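Local coordinates for alcohol dehydrogenase (Thermus thermophilus, PDB 2EIH), which binds zinc and probably acts as a nicotinamide-dependent alcohol oxidoreductase of the medium-chain dehydrogenase/reductase family, at residues A[44-49]-A[57-62]; A[61-66]-A[147-152]; A[67-72]-A[77-82]; A[85-90]-A[123-128]; A[133-138]-A[142-147]. One frame throughout, in Å; residues are numbered along the deposited sequence.

How the contacts relate
Contacts 1, 2 and 4 are buried, contact 5 is partly so, and contact 3 lies at the surface, its centre about 25 Å from the chain centre. Contacts 2 and 3 use successive parts of strand 64-72, whose sheet neighbour, strand 84-91, carries one side of contact 4; Gly-65 O to Ile-87 N (2.9 Å) ties contact 2 to contact 4. Contact 5 shares Ile-147 with contact 2, while contact 1 shares Leu-61 and Gly-62 with it. Chemistry follows place: contacts 1 and 4 are apolar across their segments, contact 2 sets a carboxylate on a helix turn, contact 3 relies on backbone carbonyls, and contact 5 packs a lysine's methylenes against an alanine.

Contact 1 (A[44-49]-A[57-62]); sequences VWVRKG and LPHVLG
The guanidinium group of Arg-47, whose CB stands 4.4 Å from Leu-61 CD1, is gripped at all three nitrogens: NE bonds to His-326, NH2 to the carbonyl of Gly-10, and NH1 forms a salt bridge with Glu-330. The end of Arg-47 leads away from 57-62, and it is CB that approaches Leu-61; His-326 also touches Leu-61. Here, in the GroES-like domain, the end of helix 41-48 packs on the short, weakly bonded strand 59-60 and the loop that follows. The nearest backbone approach is 7.9 Å, between the CA atoms of Val-46 and Leu-61, a spacing that must be bridged by side chains.

Val-46 does most of this. Its CG1 is anti to the backbone N (chi1 176°) and is thereby carried out to the opposing segment, where it meets Leu-61 CD2 at 3.5 Å. The two side chains lie alongside each other, pointing opposite ways, with Val-46 CB 3.8 Å from Leu-61 CD2. The Val-46 and His-59 side chains cross at about a right angle, with CG1 coming at the imidazole obliquely. The ring's polar end is occupied elsewhere, as His-59 NE2 bonds to the carbonyl of Gly-114; Met-6 of strand 2-6 packs on Val-46, His-59 and Leu-61 alike. What Val-46 CG1 meets of the imidazole is the carbon His-59 CD2, at 3.9 Å.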
# COMPACT_ATOMS: atom_id res chain seq x y z
N VAL A 44 33.84 2.78 -11.74
CA VAL A 44 35.01 3.31 -11.05
C VAL A 44 35.37 2.48 -9.81
O VAL A 44 36.54 2.21 -9.57
CB VAL A 44 34.80 4.79 -10.64
CG1 VAL A 44 35.99 5.29 -9.84
CG2 VAL A 44 34.64 5.64 -11.90
N TRP A 45 34.36 2.09 -9.05
CA TRP A 45 34.60 1.28 -7.86
C TRP A 45 35.24 -0.05 -8.27
O TRP A 45 36.13 -0.56 -7.58
CB TRP A 45 33.29 1.05 -7.09
CG TRP A 45 32.65 2.33 -6.65
CD1 TRP A 45 33.29 3.50 -6.34
CD2 TRP A 45 31.24 2.59 -6.50
NE1 TRP A 45 32.37 4.47 -6.02
CE2 TRP A 45 31.11 3.94 -6.11
CE3 TRP A 45 30.09 1.81 -6.66
CZ2 TRP A 45 29.86 4.54 -5.88
CZ3 TRP A 45 28.84 2.41 -6.43
CH2 TRP A 45 28.74 3.76 -6.05
N VAL A 46 34.79 -0.61 -9.39
CA VAL A 46 35.36 -1.87 -9.84
C VAL A 46 36.79 -1.64 -10.30
O VAL A 46 37.66 -2.47 -10.04
CB VAL A 46 34.54 -2.48 -11.00
CG1 VAL A 46 35.23 -3.74 -11.51
CG2 VAL A 46 33.14 -2.82 -10.50
N ARG A 47 37.04 -0.51 -10.95
CA ARG A 47 38.39 -0.20 -11.42
C ARG A 47 39.36 -0.03 -10.25
O ARG A 47 40.46 -0.58 -10.27
CB ARG A 47 38.40 1.07 -12.28
CG ARG A 47 39.81 1.61 -12.51
CD ARG A 47 39.87 2.81 -13.43
NE ARG A 47 39.11 3.98 -12.98
CZ ARG A 47 39.46 4.79 -11.98
NH1 ARG A 47 38.68 5.82 -11.69
NH2 ARG A 47 40.56 4.58 -11.28
N LYS A 48 38.96 0.74 -9.25
CA LYS A 48 39.82 0.96 -8.09
C LYS A 48 40.04 -0.30 -7.26
O LYS A 48 41.05 -0.43 -6.58
CB LYS A 48 39.23 2.05 -7.19
CG LYS A 48 39.36 3.44 -7.75
CD LYS A 48 38.77 4.46 -6.79
CE LYS A 48 39.15 5.86 -7.21
NZ LYS A 48 38.53 6.90 -6.35
N GLY A 49 39.09 -1.22 -7.33
CA GLY A 49 39.21 -2.45 -6.57
C GLY A 49 38.33 -2.45 -5.34
O GLY A 49 38.26 -3.43 -4.60
N LEU A 57 40.72 -11.24 -14.27
CA LEU A 57 41.19 -10.22 -15.19
C LEU A 57 41.71 -10.92 -16.44
O LEU A 57 42.15 -12.07 -16.37
CB LEU A 57 42.30 -9.39 -14.54
CG LEU A 57 41.98 -8.80 -13.16
CD1 LEU A 57 43.16 -7.97 -12.66
CD2 LEU A 57 40.72 -7.94 -13.22
N PRO A 58 41.68 -10.25 -17.61
CA PRO A 58 41.15 -8.89 -17.77
C PRO A 58 39.63 -8.81 -17.63
O PRO A 58 38.93 -9.80 -17.87
CB PRO A 58 41.64 -8.50 -19.16
CG PRO A 58 41.54 -9.79 -19.90
CD PRO A 58 42.15 -10.78 -18.90
N HIS A 59 39.13 -7.64 -17.26
CA HIS A 59 37.69 -7.43 -17.10
C HIS A 59 37.18 -6.27 -17.94
O HIS A 59 37.84 -5.24 -18.06
CB HIS A 59 37.37 -7.17 -15.62
CG HIS A 59 35.93 -6.87 -15.37
ND1 HIS A 59 34.92 -7.76 -15.68
CD2 HIS A 59 35.32 -5.78 -14.84
CE1 HIS A 59 33.76 -7.23 -15.35
NE2 HIS A 59 33.97 -6.03 -14.84
N VAL A 60 36.00 -6.45 -18.51
CA VAL A 60 35.38 -5.41 -19.32
C VAL A 60 34.29 -4.74 -18.49
O VAL A 60 33.30 -5.37 -18.13
CB VAL A 60 34.73 -5.98 -20.59
CG1 VAL A 60 34.12 -4.84 -21.43
CG2 VAL A 60 35.77 -6.72 -21.40
N LEU A 61 34.48 -3.46 -18.19
CA LEU A 61 33.50 -2.73 -17.42
C LEU A 61 32.31 -2.38 -18.31
O LEU A 61 32.29 -2.73 -19.49
CB LEU A 61 34.15 -1.45 -16.88
CG LEU A 61 35.43 -1.62 -16.05
CD1 LEU A 61 36.06 -0.25 -15.76
CD2 LEU A 61 35.11 -2.33 -14.73
N GLY A 62 31.33 -1.68 -17.74
CA GLY A 62 30.17 -1.27 -18.51
C GLY A 62 28.83 -1.91 -18.18
O GLY A 62 28.59 -3.08 -18.49

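Contact 2 (A[61-66]-A[147-152]); sequences LGADGS and IPLTFL
Asp-64 and Leu-149 bring the backbones to within 6.3 Å, measured between their CA atoms, where strand 64-72 comes up to helix 148-161. This joins the GroES-like part of the fold, through strand 64-72, to that helix.

The carboxylate of Asp-64 carries the contact. Its OD2 takes the N-H of Leu-149 through the syn lone pair at 3.1 Å, in a nearly straight bond (177°). An early amide of the helix is thus given an acceptor by a side chain of the strand. A chi1 of -96°, well off a staggered value, turns the carboxylate onto this turn, and the fit there is close: Asp-64 OD2 also lies 3.1 Å from Pro-148 CB, while Asp-64 OD1 sits 3.0 Å from Leu-149 CB. The Asp-64 and Leu-149 side chains cross at about a right angle. With an alanine in place of Asp-64, the N-H of Leu-149 would probably lose its acceptor and the packing on Pro-148 CB would be lost.

Beside the carboxylate, Leu-149 extends anti to its own N (chi1 -160°), bringing its CD2 to 4.2 Å from the methyl CB of Ala-63.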
# COMPACT_ATOMS: atom_id res chain seq x y z
N LEU A 61 34.48 -3.46 -18.19
CA LEU A 61 33.50 -2.73 -17.42
C LEU A 61 32.31 -2.38 -18.31
O LEU A 61 32.29 -2.73 -19.49
CB LEU A 61 34.15 -1.45 -16.88
CG LEU A 61 35.43 -1.62 -16.05
CD1 LEU A 61 36.06 -0.25 -15.76
CD2 LEU A 61 35.11 -2.33 -14.73
N GLY A 62 31.33 -1.68 -17.74
CA GLY A 62 30.17 -1.27 -18.51
C GLY A 62 28.83 -1.91 -18.18
O GLY A 62 28.59 -3.08 -18.49
N ALA A 63 27.94 -1.13 -17.56
CA ALA A 63 26.62 -1.64 -17.21
C ALA A 63 25.59 -1.10 -18.21
O ALA A 63 24.72 -1.83 -18.68
CB ALA A 63 26.25 -1.23 -15.78
N ASP A 64 25.71 0.18 -18.55
CA ASP A 64 24.80 0.81 -19.50
C ASP A 64 25.28 0.67 -20.94
O ASP A 64 26.47 0.78 -21.23
CB ASP A 64 24.68 2.29 -19.19
CG ASP A 64 23.48 2.60 -18.35
OD1 ASP A 64 23.55 3.58 -17.58
OD2 ASP A 64 22.47 1.86 -18.47
N GLY A 65 24.33 0.44 -21.84
CA GLY A 65 24.70 0.31 -23.23
C GLY A 65 23.51 0.27 -24.16
O GLY A 65 22.38 -0.05 -23.77
N SER A 66 23.75 0.64 -25.41
CA SER A 66 22.71 0.61 -26.42
C SER A 66 23.36 0.11 -27.67
O SER A 66 24.57 0.22 -27.83
CB SER A 66 22.09 1.99 -26.64
OG SER A 66 23.05 2.91 -27.10
N ILE A 147 20.14 6.28 -20.43
CA ILE A 147 18.94 6.08 -19.64
C ILE A 147 18.83 5.04 -18.51
O ILE A 147 18.73 5.42 -17.33
CB ILE A 147 17.72 5.85 -20.56
CG1 ILE A 147 17.54 7.04 -21.48
CG2 ILE A 147 16.45 5.62 -19.72
CD1 ILE A 147 16.55 6.81 -22.60
N PRO A 148 18.86 3.73 -18.85
CA PRO A 148 18.73 2.62 -17.91
C PRO A 148 19.17 2.78 -16.45
O PRO A 148 18.34 3.06 -15.57
CB PRO A 148 19.44 1.49 -18.64
CG PRO A 148 19.16 1.80 -20.06
CD PRO A 148 19.47 3.27 -20.11
N LEU A 149 20.46 2.58 -16.19
CA LEU A 149 20.99 2.65 -14.83
C LEU A 149 20.46 3.82 -13.99
O LEU A 149 19.87 3.60 -12.92
CB LEU A 149 22.53 2.68 -14.89
CG LEU A 149 23.47 2.31 -13.71
CD1 LEU A 149 23.09 3.09 -12.47
CD2 LEU A 149 23.44 0.82 -13.44
N THR A 150 20.66 5.07 -14.42
CA THR A 150 20.18 6.18 -13.59
C THR A 150 18.67 6.30 -13.53
O THR A 150 18.12 6.57 -12.47
CB THR A 150 20.76 7.56 -14.02
OG1 THR A 150 20.65 7.72 -15.44
CG2 THR A 150 22.21 7.69 -13.59
N PHE A 151 17.98 6.13 -14.65
CA PHE A 151 16.53 6.24 -14.57
C PHE A 151 15.90 5.18 -13.67
O PHE A 151 14.95 5.48 -12.95
CB PHE A 151 15.89 6.25 -15.96
CG PHE A 151 15.91 7.61 -16.58
CD1 PHE A 151 17.04 8.07 -17.23
CD2 PHE A 151 14.84 8.49 -16.38
CE1 PHE A 151 17.13 9.40 -17.66
CE2 PHE A 151 14.92 9.81 -16.80
CZ PHE A 151 16.07 10.26 -17.44
N LEU A 152 16.43 3.97 -13.67
CA LEU A 152 15.88 2.93 -12.81
C LEU A 152 16.11 3.24 -11.34
O LEU A 152 15.23 3.01 -10.51
CB LEU A 152 16.49 1.57 -13.15
CG LEU A 152 15.99 0.98 -14.46
CD1 LEU A 152 16.97 -0.06 -14.96
CD2 LEU A 152 14.61 0.36 -14.24

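Contact 3 (A[67-72]-A[77-82]); sequences GVVDAV and EGFAPG
Polar contact between the segments centres on the carbonyl of Val-69. Its oxygen accepts the N-H of Gly-82 at 3.0 Å in a noticeably bent bond (144° at the hydrogen), and the same Val-69 O receives a CA-H contact from Pro-81 CA at 3.3 Å. One oxygen thus meets two consecutive residues, one by a hydrogen bond and one by a weaker CA-H contact. Elsewhere in the loop, Glu-77 forms a salt bridge with Arg-109 of the second subunit.

A second group consists of side-chain carbons resting on carbonyl oxygens. Val-69 CB lies 3.2 Å from Ala-80 O, and Val-68 CG1, anti to its N (chi1 -176°), lies 3.2 Å from Gly-82 O. Farther along, Asp-70 O approaches Pro-81 CB at 3.5 Å.

The setting is the connection between antiparallel neighbours 64-72 and 84-91 of the GroES-like domain; the CA directions of 68-72 and 79-82 lie 133° apart. Asp-70 and Ala-71 both face Arg-31 in a classic beta bulge, and the Asp-70 carboxylate forms a salt bridge with that arginine.

Apolar packing is looser. Phe-79 starts toward the strand, then leads its ring away: Val-69 CG2 reaches Phe-79 CD1 obliquely at 4.4 Å, and Val-72 CG1 reaches Phe-79 CB at 4.2 Å.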
# COMPACT_ATOMS: atom_id res chain seq x y z
N GLY A 67 22.57 -0.45 -28.58
CA GLY A 67 23.15 -0.94 -29.80
C GLY A 67 22.11 -1.60 -30.67
O GLY A 67 20.91 -1.37 -30.53
N VAL A 68 22.60 -2.45 -31.57
CA VAL A 68 21.77 -3.17 -32.51
C VAL A 68 21.95 -4.66 -32.33
O VAL A 68 23.06 -5.12 -32.07
CB VAL A 68 22.16 -2.80 -33.96
CG1 VAL A 68 21.23 -3.47 -34.94
CG2 VAL A 68 22.15 -1.28 -34.13
N VAL A 69 20.87 -5.42 -32.45
CA VAL A 69 20.95 -6.88 -32.31
C VAL A 69 21.88 -7.44 -33.39
O VAL A 69 21.68 -7.18 -34.58
CB VAL A 69 19.59 -7.56 -32.47
CG1 VAL A 69 19.78 -9.08 -32.44
CG2 VAL A 69 18.64 -7.12 -31.37
N ASP A 70 22.88 -8.21 -32.98
CA ASP A 70 23.81 -8.80 -33.93
C ASP A 70 23.40 -10.22 -34.27
O ASP A 70 23.22 -10.56 -35.44
CB ASP A 70 25.23 -8.80 -33.38
CG ASP A 70 26.23 -9.29 -34.40
OD1 ASP A 70 26.43 -8.60 -35.43
OD2 ASP A 70 26.83 -10.36 -34.17
N ALA A 71 23.27 -11.04 -33.25
CA ALA A 71 22.90 -12.43 -33.44
C ALA A 71 22.15 -12.88 -32.21
O ALA A 71 22.34 -12.33 -31.12
CB ALA A 71 24.15 -13.28 -33.64
N VAL A 72 21.29 -13.88 -32.37
CA VAL A 72 20.51 -14.38 -31.25
C VAL A 72 20.69 -15.88 -31.11
O VAL A 72 20.89 -16.58 -32.09
CB VAL A 72 19.02 -14.08 -31.42
CG1 VAL A 72 18.78 -12.58 -31.46
CG2 VAL A 72 18.50 -14.73 -32.68
N GLU A 77 12.94 -15.62 -29.14
CA GLU A 77 11.93 -14.90 -29.88
C GLU A 77 11.79 -13.48 -29.35
O GLU A 77 12.09 -13.21 -28.19
CB GLU A 77 10.59 -15.62 -29.78
CG GLU A 77 10.11 -15.80 -28.35
CD GLU A 77 8.85 -16.65 -28.27
OE1 GLU A 77 7.85 -16.30 -28.93
OE2 GLU A 77 8.86 -17.67 -27.54
N GLY A 78 11.33 -12.58 -30.21
CA GLY A 78 11.16 -11.21 -29.79
C GLY A 78 12.38 -10.34 -30.05
O GLY A 78 12.42 -9.19 -29.60
N PHE A 79 13.36 -10.89 -30.76
CA PHE A 79 14.58 -10.16 -31.13
C PHE A 79 15.18 -10.70 -32.42
O PHE A 79 15.34 -11.91 -32.58
CB PHE A 79 15.63 -10.21 -30.01
CG PHE A 79 15.29 -9.36 -28.83
CD1 PHE A 79 15.01 -8.00 -29.00
CD2 PHE A 79 15.14 -9.92 -27.57
CE1 PHE A 79 14.59 -7.22 -27.93
CE2 PHE A 79 14.72 -9.15 -26.50
CZ PHE A 79 14.44 -7.79 -26.68
N ALA A 80 15.48 -9.80 -33.34
CA ALA A 80 16.06 -10.18 -34.62
C ALA A 80 17.19 -9.22 -34.96
O ALA A 80 17.18 -8.07 -34.54
CB ALA A 80 14.98 -10.13 -35.70
N PRO A 81 18.18 -9.69 -35.73
CA PRO A 81 19.31 -8.84 -36.10
C PRO A 81 18.91 -7.58 -36.86
O PRO A 81 18.27 -7.65 -37.91
CB PRO A 81 20.19 -9.77 -36.93
CG PRO A 81 19.21 -10.70 -37.54
CD PRO A 81 18.29 -11.00 -36.38
N GLY A 82 19.31 -6.44 -36.32
CA GLY A 82 19.00 -5.16 -36.91
C GLY A 82 18.23 -4.31 -35.93
O GLY A 82 18.28 -3.09 -35.99

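Contact 4 (A[85-90]-A[123-128]); sequences VVINPG and EYVVLP
Ile-87 supplies both apolar contacts on its side, one through each of its branches. The longer branch ends in CD1, which meets Val-125 CG1 at 4.0 Å; these side chains reach toward each other tip to tip. The shorter branch, CG2, touches Leu-127 CD1 at 3.7 Å, with the two side chains running obliquely across one another. A chi1 of -69° produces this division: CG2 lies anti to the backbone N and CG1 lies beside it, so that the two methyl ends diverge toward alternate residues of strand 124-128. On that strand, Val-125 and Leu-127 point to the same side, as residues two apart do in an extended chain. Leu-127 puts CG between its backbone N and carbonyl carbon (chi1 49°), a confined setting that raises its CD1 toward Ile-87.

Backbone evidence separates this pairing from neighbouring strands in a ladder. The closest CA atoms, those of Ile-87 and Leu-127, are 8.7 Å apart, too far for main-chain pairing, and the segments exchange no hydrogen bond. The backbone of Ile-87 pairs instead with Gly-65, on strand 64-72. Around the trio, Leu-34 of strand 29-38 and Thr-120 also pack on Ile-87, while Leu-132 packs on Leu-127.

Polar bonding belongs to the flank: Asn-88 turns its end away from 123-128, and its ND2 donates to the carbonyl of Lys-294. Strands 84-91 and 124-128 belong to the same curled sheet of the GroES-like domain but do not pair, so these side chains fill its interior between them.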
# COMPACT_ATOMS: atom_id res chain seq x y z
N VAL A 85 18.20 -1.56 -29.66
CA VAL A 85 17.90 -1.86 -28.26
C VAL A 85 18.81 -1.17 -27.23
O VAL A 85 19.88 -0.67 -27.55
CB VAL A 85 18.01 -3.39 -28.01
CG1 VAL A 85 17.02 -4.14 -28.88
CG2 VAL A 85 19.43 -3.88 -28.31
N VAL A 86 18.34 -1.17 -25.99
CA VAL A 86 19.10 -0.62 -24.87
C VAL A 86 19.17 -1.82 -23.92
O VAL A 86 18.36 -2.74 -24.00
CB VAL A 86 18.38 0.55 -24.17
CG1 VAL A 86 18.13 1.66 -25.16
CG2 VAL A 86 17.07 0.07 -23.58
N ILE A 87 20.14 -1.79 -23.02
CA ILE A 87 20.38 -2.86 -22.06
C ILE A 87 19.75 -2.55 -20.71
O ILE A 87 19.78 -1.42 -20.26
CB ILE A 87 21.89 -3.05 -21.91
CG1 ILE A 87 22.47 -3.63 -23.21
CG2 ILE A 87 22.19 -3.87 -20.67
CD1 ILE A 87 23.97 -3.56 -23.29
N ASN A 88 19.18 -3.58 -20.09
CA ASN A 88 18.56 -3.50 -18.75
C ASN A 88 19.70 -4.13 -17.94
O ASN A 88 19.83 -5.35 -17.90
CB ASN A 88 17.33 -4.40 -18.70
CG ASN A 88 16.27 -3.91 -17.73
OD1 ASN A 88 16.56 -3.63 -16.57
ND2 ASN A 88 15.03 -3.85 -18.19
N PRO A 89 20.52 -3.31 -17.26
CA PRO A 89 21.67 -3.76 -16.47
C PRO A 89 21.46 -4.74 -15.31
O PRO A 89 22.44 -5.23 -14.74
CB PRO A 89 22.30 -2.45 -16.03
CG PRO A 89 21.12 -1.57 -15.84
CD PRO A 89 20.21 -1.90 -17.00
N GLY A 90 20.21 -5.05 -14.99
CA GLY A 90 19.95 -5.97 -13.88
C GLY A 90 20.00 -7.45 -14.20
O GLY A 90 19.16 -7.95 -14.95
N GLU A 123 32.73 -3.83 -28.42
CA GLU A 123 31.90 -3.76 -29.61
C GLU A 123 30.76 -4.77 -29.57
O GLU A 123 29.83 -4.68 -30.35
CB GLU A 123 32.76 -4.02 -30.87
CG GLU A 123 33.85 -2.98 -31.14
CD GLU A 123 34.74 -3.35 -32.31
OE1 GLU A 123 35.27 -4.49 -32.32
OE2 GLU A 123 34.93 -2.51 -33.22
N TYR A 124 30.84 -5.74 -28.67
CA TYR A 124 29.80 -6.75 -28.55
C TYR A 124 29.62 -7.21 -27.12
O TYR A 124 30.56 -7.20 -26.32
CB TYR A 124 30.11 -7.98 -29.41
CG TYR A 124 30.27 -7.69 -30.87
CD1 TYR A 124 31.51 -7.27 -31.39
CD2 TYR A 124 29.19 -7.81 -31.74
CE1 TYR A 124 31.64 -6.98 -32.74
CE2 TYR A 124 29.33 -7.51 -33.10
CZ TYR A 124 30.56 -7.10 -33.59
OH TYR A 124 30.69 -6.82 -34.93
N VAL A 125 28.41 -7.63 -26.79
CA VAL A 125 28.15 -8.11 -25.45
C VAL A 125 27.00 -9.10 -25.57
O VAL A 125 26.11 -8.94 -26.41
CB VAL A 125 27.81 -6.92 -24.49
CG1 VAL A 125 26.46 -6.33 -24.84
CG2 VAL A 125 27.86 -7.40 -23.04
N VAL A 126 27.05 -10.14 -24.76
CA VAL A 126 26.02 -11.15 -24.79
C VAL A 126 25.30 -11.17 -23.47
O VAL A 126 25.94 -11.30 -22.42
CB VAL A 126 26.63 -12.54 -25.02
CG1 VAL A 126 25.63 -13.62 -24.65
CG2 VAL A 126 27.06 -12.69 -26.46
N LEU A 127 23.98 -11.04 -23.51
CA LEU A 127 23.19 -11.09 -22.28
C LEU A 127 21.86 -11.80 -22.52
O LEU A 127 21.49 -12.07 -23.66
CB LEU A 127 22.96 -9.69 -21.70
CG LEU A 127 22.47 -8.50 -22.52
CD1 LEU A 127 21.88 -7.47 -21.58
CD2 LEU A 127 23.62 -7.90 -23.31
N PRO A 128 21.15 -12.16 -21.44
CA PRO A 128 19.86 -12.84 -21.59
C PRO A 128 18.79 -11.98 -22.26
O PRO A 128 18.74 -10.77 -22.06
CB PRO A 128 19.50 -13.24 -20.16
CG PRO A 128 20.18 -12.20 -19.33
CD PRO A 128 21.52 -12.03 -20.01

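Contact 5 (A[133-138]-A[142-147]); sequences APKPKN and EEAAAI
Lys-135 and Ala-144 form the close part of the contact: the methylene CG of Lys-135 lies 3.9 Å from the methyl CB of Ala-144, and both residues are buried. Their CA atoms, 6.6 Å apart, mark the nearest approach of the backbones. Lys-135 sends CG anti to its N (chi1 163°) and stays extended through chi3, so its aliphatic part runs beside the helix; a bend at chi4 (-64°) then folds the ammonium back onto its own loop. There Lys-135 NZ donates to Pro-136 O at 2.7 Å. The same nitrogen bonds to the carbonyl of Leu-139 and forms a salt bridge with Glu-84, and the lysine makes a cation-pi contact with Phe-141. A methionine in place of Lys-135 could still lie along Ala-144, but the carbonyls of Pro-136 and Leu-139 would probably lose a donor and Glu-84 its opposite charge.

The loop so gathered is a strand-to-helix connection, from strand 132-134, which pairs antiparallel with 84-91 in the curled sheet, to helix 141-146. Glu-143 OE2 accepts the backbone N-H of Ser-140, just before the helix.

A looser part is still buried: Pro-136 points at the helix, yet its ring comes no nearer than 4.7 Å, and the Ile-147 side chain keeps the same distance from the loop. On the solvent side Asn-138 is exposed; the backbone Asn-138 O and Glu-143 OE2, both acceptors, stand 4.4 Å apart and form no bond.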
# COMPACT_ATOMS: atom_id res chain seq x y z
N ALA A 133 15.77 -4.27 -24.05
CA ALA A 133 14.54 -3.52 -24.31
C ALA A 133 14.71 -2.75 -25.61
O ALA A 133 15.82 -2.39 -25.99
CB ALA A 133 14.24 -2.57 -23.17
N PRO A 134 13.61 -2.48 -26.32
CA PRO A 134 13.68 -1.74 -27.58
C PRO A 134 14.11 -0.31 -27.33
O PRO A 134 13.63 0.34 -26.40
CB PRO A 134 12.25 -1.83 -28.11
CG PRO A 134 11.45 -1.78 -26.84
CD PRO A 134 12.20 -2.75 -25.95
N LYS A 135 15.04 0.16 -28.15
CA LYS A 135 15.54 1.51 -28.04
C LYS A 135 14.55 2.48 -28.64
O LYS A 135 14.11 2.29 -29.78
CB LYS A 135 16.88 1.67 -28.77
CG LYS A 135 17.26 3.12 -29.04
CD LYS A 135 18.31 3.23 -30.13
CE LYS A 135 18.50 4.67 -30.61
NZ LYS A 135 17.27 5.19 -31.26
N PRO A 136 14.18 3.52 -27.89
CA PRO A 136 13.24 4.51 -28.42
C PRO A 136 13.82 5.09 -29.73
O PRO A 136 15.01 5.40 -29.80
CB PRO A 136 13.16 5.55 -27.29
CG PRO A 136 14.48 5.39 -26.57
CD PRO A 136 14.70 3.91 -26.57
N LYS A 137 12.99 5.22 -30.76
CA LYS A 137 13.46 5.72 -32.04
C LYS A 137 13.69 7.22 -32.10
O LYS A 137 14.32 7.72 -33.03
CB LYS A 137 12.52 5.30 -33.18
CG LYS A 137 12.48 3.80 -33.43
CD LYS A 137 11.67 3.45 -34.67
CE LYS A 137 11.51 1.93 -34.82
NZ LYS A 137 12.83 1.24 -34.88
N ASN A 138 13.20 7.96 -31.12
CA ASN A 138 13.39 9.40 -31.14
C ASN A 138 14.73 9.81 -30.50
O ASN A 138 15.03 11.00 -30.41
CB ASN A 138 12.24 10.12 -30.42
CG ASN A 138 12.15 9.75 -28.94
OD1 ASN A 138 11.87 10.60 -28.08
ND2 ASN A 138 12.39 8.47 -28.63
N GLU A 142 23.70 7.49 -28.03
CA GLU A 142 24.33 7.96 -26.79
C GLU A 142 23.29 8.38 -25.76
O GLU A 142 23.51 8.25 -24.56
CB GLU A 142 25.27 9.15 -27.05
CG GLU A 142 26.45 8.83 -27.96
CD GLU A 142 26.10 8.88 -29.44
OE1 GLU A 142 24.89 8.90 -29.77
OE2 GLU A 142 27.04 8.90 -30.27
N GLU A 143 22.16 8.89 -26.23
CA GLU A 143 21.08 9.31 -25.36
C GLU A 143 20.42 8.06 -24.77
O GLU A 143 20.14 7.98 -23.56
CB GLU A 143 20.06 10.14 -26.16
CG GLU A 143 20.51 11.55 -26.52
CD GLU A 143 19.49 12.33 -27.36
OE1 GLU A 143 19.46 13.57 -27.26
OE2 GLU A 143 18.70 11.69 -28.09
N ALA A 144 20.21 7.06 -25.62
CA ALA A 144 19.61 5.79 -25.20
C ALA A 144 20.49 5.13 -24.13
O ALA A 144 19.99 4.77 -23.04
CB ALA A 144 19.45 4.88 -26.40
N ALA A 145 21.78 4.96 -24.42
CA ALA A 145 22.68 4.34 -23.45
C ALA A 145 22.70 5.05 -22.10
O ALA A 145 22.96 4.44 -21.08
CB ALA A 145 24.10 4.27 -24.00
N ALA A 146 22.39 6.33 -22.10
CA ALA A 146 22.42 7.08 -20.85
C ALA A 146 21.23 6.84 -19.91
O ALA A 146 21.31 7.14 -18.73
CB ALA A 146 22.55 8.57 -21.16
N ILE A 147 20.14 6.28 -20.43
CA ILE A 147 18.94 6.08 -19.64
C ILE A 147 18.83 5.04 -18.51
O ILE A 147 18.73 5.42 -17.33
CB ILE A 147 17.72 5.85 -20.56
CG1 ILE A 147 17.54 7.04 -21.48
CG2 ILE A 147 16.45 5.62 -19.72
CD1 ILE A 147 16.55 6.81 -22.60